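Local coordinates for protein glutamine cyclotransferase (Zymomonas mobilis, PDB 3NOL) that catalyses the cyclisation of N-terminal glutamine to pyroglutamate with release of ammonia, as a bacterial glutaminyl cyclase of beta-propeller fold, at residues A[171-184]-A[187-199]. Sequence-based numbering, arbitrary orientation.
Sequences LPELNELEWVDGEI and NVWQTNKIVRIDP. With CA (calcium ion), chain B; SO4 (sulfate ion), chain D.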
loop_
_atom_site.group_PDB
_atom_site.type_symbol
_atom_site.label_atom_id
_atom_site.label_comp_id
_atom_site.label_asym_id
_atom_site.label_seq_id
_atom_site.Cartn_x
_atom_site.Cartn_y
_atom_site.Cartn_z
ATOM N N LEU A 171 -2.435 13.012 12.414
ATOM C CA LEU A 171 -3.266 11.899 11.973
ATOM C C LEU A 171 -2.433 10.613 12.032
ATOM O O LEU A 171 -1.556 10.384 11.174
ATOM C CB LEU A 171 -3.771 12.134 10.537
ATOM C CG LEU A 171 -4.635 11.006 9.940
ATOM C CD1 LEU A 171 -5.947 10.734 10.737
ATOM C CD2 LEU A 171 -4.943 11.282 8.452
ATOM N N PRO A 172 -2.662 9.802 13.076
ATOM C CA PRO A 172 -1.916 8.554 13.188
ATOM C C PRO A 172 -2.558 7.398 12.398
ATOM O O PRO A 172 -3.635 7.562 11.773
ATOM C CB PRO A 172 -1.994 8.266 14.686
ATOM C CG PRO A 172 -3.413 8.707 15.026
ATOM C CD PRO A 172 -3.572 9.998 14.231
ATOM N N GLU A 173 -1.896 6.236 12.465
ATOM C CA GLU A 173 -2.354 4.968 11.894
ATOM C C GLU A 173 -2.226 4.910 10.364
ATOM O O GLU A 173 -2.883 4.096 9.716
ATOM C CB GLU A 173 -3.775 4.580 12.345
ATOM C CG GLU A 173 -3.980 4.678 13.867
ATOM C CD GLU A 173 -2.940 3.875 14.643
ATOM O OE1 GLU A 173 -2.592 2.764 14.212
ATOM O OE2 GLU A 173 -2.464 4.368 15.692
ATOM N N LEU A 174 -1.368 5.761 9.809
ATOM C CA LEU A 174 -1.069 5.690 8.364
ATOM C C LEU A 174 -0.458 4.328 7.995
ATOM O O LEU A 174 0.531 3.893 8.595
ATOM C CB LEU A 174 -0.111 6.820 7.960
ATOM C CG LEU A 174 -0.559 8.242 8.363
ATOM C CD1 LEU A 174 0.537 9.225 7.868
ATOM C CD2 LEU A 174 -1.962 8.587 7.828
ATOM N N ASN A 175 -1.051 3.663 7.002
ATOM C CA ASN A 175 -0.658 2.290 6.670
ATOM C C ASN A 175 -0.253 2.196 5.184
ATOM O O ASN A 175 0.639 2.948 4.777
ATOM C CB ASN A 175 -1.795 1.322 7.025
ATOM C CG ASN A 175 -1.290 -0.092 7.335
ATOM O OD1 ASN A 175 -0.121 -0.436 7.073
ATOM N ND2 ASN A 175 -2.178 -0.921 7.888
ATOM N N GLU A 176 -0.890 1.321 4.376
ATOM C CA GLU A 176 -0.463 1.173 2.955
ATOM C C GLU A 176 -0.491 2.527 2.224
ATOM O O GLU A 176 -1.401 3.339 2.433
ATOM C CB GLU A 176 -1.273 0.087 2.205
ATOM C CG GLU A 176 -0.427 -0.845 1.358
ATOM C CD GLU A 176 -0.067 -0.271 -0.032
ATOM O OE1 GLU A 176 -0.943 0.355 -0.680
ATOM O OE2 GLU A 176 1.082 -0.508 -0.489
ATOM N N LEU A 177 0.531 2.765 1.402
ATOM C CA LEU A 177 0.686 4.054 0.713
ATOM C C LEU A 177 0.665 3.858 -0.788
ATOM O O LEU A 177 1.021 2.772 -1.279
ATOM C CB LEU A 177 2.033 4.693 1.053
ATOM C CG LEU A 177 2.351 5.004 2.516
ATOM C CD1 LEU A 177 3.695 5.740 2.591
ATOM C CD2 LEU A 177 1.206 5.839 3.094
ATOM N N GLU A 178 0.306 4.929 -1.495
ATOM C CA GLU A 178 0.521 4.982 -2.943
ATOM C C GLU A 178 0.707 6.420 -3.425
ATOM O O GLU A 178 -0.109 7.278 -3.097
ATOM C CB GLU A 178 -0.646 4.330 -3.705
ATOM C CG GLU A 178 -0.292 4.111 -5.181
ATOM C CD GLU A 178 0.771 3.026 -5.377
ATOM O OE1 GLU A 178 1.418 3.042 -6.443
ATOM O OE2 GLU A 178 0.963 2.148 -4.478
ATOM N N TRP A 179 1.775 6.667 -4.190
ATOM C CA TRP A 179 1.954 7.970 -4.864
ATOM C C TRP A 179 1.013 8.014 -6.060
ATOM O O TRP A 179 1.088 7.162 -6.959
ATOM C CB TRP A 179 3.391 8.075 -5.352
ATOM C CG TRP A 179 3.714 9.378 -5.968
ATOM C CD1 TRP A 179 3.769 9.667 -7.309
ATOM C CD2 TRP A 179 4.091 10.575 -5.283
ATOM N NE1 TRP A 179 4.130 10.985 -7.495
ATOM C CE2 TRP A 179 4.332 11.569 -6.270
ATOM C CE3 TRP A 179 4.219 10.916 -3.933
ATOM C CZ2 TRP A 179 4.728 12.880 -5.943
ATOM C CZ3 TRP A 179 4.617 12.230 -3.609
ATOM C CH2 TRP A 179 4.849 13.194 -4.611
ATOM N N VAL A 180 0.095 8.974 -6.057
ATOM C CA VAL A 180 -0.884 9.090 -7.121
ATOM C C VAL A 180 -0.909 10.531 -7.635
ATOM O O VAL A 180 -1.390 11.443 -6.948
ATOM C CB VAL A 180 -2.300 8.630 -6.643
ATOM C CG1 VAL A 180 -3.360 8.745 -7.769
ATOM C CG2 VAL A 180 -2.266 7.204 -6.069
ATOM N N ASP A 181 -0.336 10.717 -8.824
ATOM C CA ASP A 181 -0.334 12.015 -9.513
ATOM C C ASP A 181 0.046 13.188 -8.582
ATOM O O ASP A 181 -0.665 14.182 -8.506
ATOM C CB ASP A 181 -1.689 12.237 -10.200
ATOM C CG ASP A 181 -1.888 11.324 -11.412
ATOM O OD1 ASP A 181 -1.015 10.460 -11.706
ATOM O OD2 ASP A 181 -2.943 11.472 -12.063
ATOM N N GLY A 182 1.171 13.044 -7.882
ATOM C CA GLY A 182 1.764 14.145 -7.117
ATOM C C GLY A 182 1.283 14.213 -5.679
ATOM O O GLY A 182 1.749 15.067 -4.916
ATOM N N GLU A 183 0.358 13.314 -5.309
ATOM C CA GLU A 183 -0.131 13.208 -3.934
ATOM C C GLU A 183 0.239 11.874 -3.277
ATOM O O GLU A 183 0.403 10.852 -3.954
ATOM C CB GLU A 183 -1.656 13.398 -3.887
ATOM C CG GLU A 183 -2.072 14.772 -4.346
ATOM C CD GLU A 183 -3.537 15.077 -4.126
ATOM O OE1 GLU A 183 -4.346 14.143 -3.980
ATOM O OE2 GLU A 183 -3.870 16.285 -4.109
ATOM N N ILE A 184 0.342 11.884 -1.952
ATOM C CA ILE A 184 0.497 10.609 -1.240
ATOM C C ILE A 184 -0.892 10.160 -0.764
ATOM O O ILE A 184 -1.530 10.853 0.028
ATOM C CB ILE A 184 1.480 10.721 -0.030
ATOM C CG1 ILE A 184 2.870 11.215 -0.476
ATOM C CG2 ILE A 184 1.521 9.372 0.747
ATOM C CD1 ILE A 184 3.663 11.810 0.634
ATOM N N ASN A 187 -3.849 4.564 3.313
ATOM C CA ASN A 187 -4.867 3.970 4.174
ATOM C C ASN A 187 -4.669 4.505 5.591
ATOM O O ASN A 187 -3.537 4.731 6.019
ATOM C CB ASN A 187 -4.770 2.440 4.193
ATOM C CG ASN A 187 -5.208 1.812 2.885
ATOM O OD1 ASN A 187 -4.373 1.405 2.084
ATOM N ND2 ASN A 187 -6.519 1.728 2.664
ATOM N N VAL A 188 -5.783 4.705 6.296
ATOM C CA VAL A 188 -5.757 4.986 7.711
ATOM C C VAL A 188 -6.330 3.742 8.401
ATOM O O VAL A 188 -7.523 3.416 8.269
ATOM C CB VAL A 188 -6.571 6.234 8.063
ATOM C CG1 VAL A 188 -6.479 6.496 9.577
ATOM C CG2 VAL A 188 -6.117 7.441 7.203
ATOM N N TRP A 189 -5.430 3.034 9.077
ATOM C CA TRP A 189 -5.726 1.736 9.657
ATOM C C TRP A 189 -6.917 1.833 10.586
ATOM O O TRP A 189 -7.037 2.793 11.362
ATOM C CB TRP A 189 -4.509 1.203 10.415
ATOM C CG TRP A 189 -4.512 -0.279 10.697
ATOM C CD1 TRP A 189 -4.890 -1.301 9.840
ATOM C CD2 TRP A 189 -4.066 -0.915 11.901
ATOM N NE1 TRP A 189 -4.727 -2.520 10.465
ATOM C CE2 TRP A 189 -4.190 -2.315 11.713
ATOM C CE3 TRP A 189 -3.540 -0.435 13.112
ATOM C CZ2 TRP A 189 -3.843 -3.244 12.722
ATOM C CZ3 TRP A 189 -3.197 -1.358 14.115
ATOM C CH2 TRP A 189 -3.352 -2.738 13.913
ATOM N N GLN A 190 -7.810 0.853 10.457
ATOM C CA GLN A 190 -9.039 0.765 11.275
ATOM C C GLN A 190 -10.173 1.630 10.718
ATOM O O GLN A 190 -11.253 1.704 11.316
ATOM C CB GLN A 190 -8.806 1.138 12.754
ATOM C CG GLN A 190 -7.816 0.264 13.498
ATOM C CD GLN A 190 -8.109 -1.211 13.314
ATOM O OE1 GLN A 190 -9.177 -1.706 13.699
ATOM N NE2 GLN A 190 -7.157 -1.927 12.719
ATOM N N THR A 191 -9.928 2.306 9.599
ATOM C CA THR A 191 -10.998 3.046 8.923
ATOM C C THR A 191 -11.196 2.548 7.498
ATOM O O THR A 191 -10.355 1.812 6.963
ATOM C CB THR A 191 -10.723 4.577 8.882
ATOM O OG1 THR A 191 -9.899 4.897 7.748
ATOM C CG2 THR A 191 -10.083 5.083 10.196
ATOM N N ASN A 192 -12.311 2.969 6.899
ATOM C CA ASN A 192 -12.612 2.745 5.485
ATOM C C ASN A 192 -12.292 3.962 4.629
ATOM O O ASN A 192 -12.913 4.198 3.579
ATOM C CB ASN A 192 -14.078 2.333 5.334
ATOM C CG ASN A 192 -14.322 0.979 5.902
ATOM O OD1 ASN A 192 -13.642 0.020 5.544
ATOM N ND2 ASN A 192 -15.260 0.888 6.831
ATOM N N LYS A 193 -11.322 4.739 5.091
ATOM C CA LYS A 193 -10.991 5.984 4.410
ATOM C C LYS A 193 -9.567 6.007 3.943
ATOM O O LYS A 193 -8.703 5.417 4.563
ATOM C CB LYS A 193 -11.290 7.177 5.296
ATOM C CG LYS A 193 -12.788 7.412 5.341
ATOM C CD LYS A 193 -13.166 8.204 6.512
ATOM C CE LYS A 193 -14.670 8.216 6.646
ATOM N NZ LYS A 193 -14.952 8.965 7.883
ATOM N N ILE A 194 -9.345 6.714 2.839
ATOM C CA ILE A 194 -8.014 6.914 2.318
ATOM C C ILE A 194 -7.781 8.402 2.266
ATOM O O ILE A 194 -8.605 9.137 1.718
ATOM C CB ILE A 194 -7.861 6.278 0.907
ATOM C CG1 ILE A 194 -7.949 4.741 1.005
ATOM C CG2 ILE A 194 -6.575 6.786 0.223
ATOM C CD1 ILE A 194 -8.125 4.074 -0.349
ATOM N N VAL A 195 -6.706 8.856 2.889
ATOM C CA VAL A 195 -6.391 10.292 2.861
ATOM C C VAL A 195 -5.442 10.622 1.727
ATOM O O VAL A 195 -4.574 9.831 1.360
ATOM C CB VAL A 195 -5.857 10.837 4.202
ATOM C CG1 VAL A 195 -6.955 10.749 5.294
ATOM C CG2 VAL A 195 -4.570 10.134 4.619
ATOM N N ARG A 196 -5.657 11.804 1.169
ATOM C CA ARG A 196 -4.808 12.351 0.120
ATOM C C ARG A 196 -3.951 13.423 0.798
ATOM O O ARG A 196 -4.490 14.366 1.373
ATOM C CB ARG A 196 -5.678 12.961 -0.994
ATOM C CG ARG A 196 -6.684 11.972 -1.585
ATOM C CD ARG A 196 -7.682 12.638 -2.529
ATOM N NE ARG A 196 -7.022 13.057 -3.760
ATOM C CZ ARG A 196 -7.633 13.211 -4.933
ATOM N NH1 ARG A 196 -6.921 13.576 -5.990
ATOM N NH2 ARG A 196 -8.936 12.960 -5.063
ATOM N N ILE A 197 -2.632 13.254 0.729
ATOM C CA ILE A 197 -1.686 14.072 1.476
ATOM C C ILE A 197 -0.825 14.933 0.547
ATOM O O ILE A 197 -0.234 14.421 -0.432
ATOM C CB ILE A 197 -0.766 13.179 2.369
ATOM C CG1 ILE A 197 -1.602 12.371 3.376
ATOM C CG2 ILE A 197 0.239 14.035 3.096
ATOM C CD1 ILE A 197 -0.846 11.170 3.993
ATOM N N ASP A 198 -0.767 16.231 0.856
ATOM C CA ASP A 198 0.113 17.162 0.144
ATOM C C ASP A 198 1.565 16.855 0.558
ATOM O O ASP A 198 1.928 17.040 1.703
ATOM C CB ASP A 198 -0.280 18.605 0.516
ATOM C CG ASP A 198 0.540 19.667 -0.221
ATOM O OD1 ASP A 198 1.664 19.378 -0.692
ATOM O OD2 ASP A 198 0.029 20.802 -0.323
ATOM N N PRO A 199 2.405 16.392 -0.380
ATOM C CA PRO A 199 3.763 16.011 0.021
ATOM C C PRO A 199 4.654 17.195 0.470
ATOM O O PRO A 199 5.673 16.948 1.102
ATOM C CB PRO A 199 4.336 15.338 -1.234
ATOM C CG PRO A 199 3.584 15.980 -2.376
ATOM C CD PRO A 199 2.170 16.189 -1.825
HETATM CA CA CA B . 0.643 0.825 -2.597
HETATM S S SO4 D . 3.739 12.130 -10.778
HETATM O O1 SO4 D . 3.815 12.212 -12.238
HETATM O O2 SO4 D . 2.533 11.413 -10.379
HETATM O O3 SO4 D . 4.930 11.426 -10.304
HETATM O O4 SO4 D . 3.696 13.478 -10.197
HETATM O O HOH W 1 3.026 0.674 -2.779
#
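I184 and I197 form an antiparallel hydrogen-bonded pair. I184 N gives to I197 O at 3.0 Å, and I197 N returns a bond to I184 O at 2.7 Å. L174 and V188 are a non-hydrogen-bonded pair further along. Bonds frame it: W189 N to E173 O, and N175 N to N187 O. N187 N also reaches E176 O, which accepts it nearly head-on. The side-chain OD1 of N187 packs on E176 CB but bonds to the backbone N of G229.

One salt bridge crosses the hairpin. R196 NE donates to E183 OE1 at 2.9 Å, nearly within the guanidinium plane, and NH1 adds a weak bond to the same oxygen. The carboxylate is turned 78° to the guanidinium, which fits a grip through one oxygen. The R196 chain turns about CG-CD (chi3 70°), bringing NE round to face E183. A methionine in its place would probably leave the E183 carboxylate without its charged mate and free to turn.

Apolar contacts fill in between. L171 and V195 meet tip to tip, with CD2 of L171 3.8 Å from CG1 of V195. The W179 and P199 side chains cross at about a right angle, P199 CG 3.8 Å from W179 CH2. The I184 and P199 side chains run past each other in opposite directions, with I184 CD1 4.0 Å from P199 CB.

One amide meets a ring. The N175 amide stands 85° to the W189 ring, and ND2 comes in obliquely, 3.4 Å from CD1. ND2 is also hydrogen-bonded to a glycerol.

E176, L177 and E178 bind the calcium ion: E176 through both carboxylate oxygens, L177 through its carbonyl, E178 through OE2. F48 and I230 carbonyls and a water complete the site. The two successive hairpins made by strands 177-180, 183-188 and 193-197 are part of a blade of the beta-propeller. Strand 177-180 and the corner at E176 just before it bring three ligands to the calcium ion.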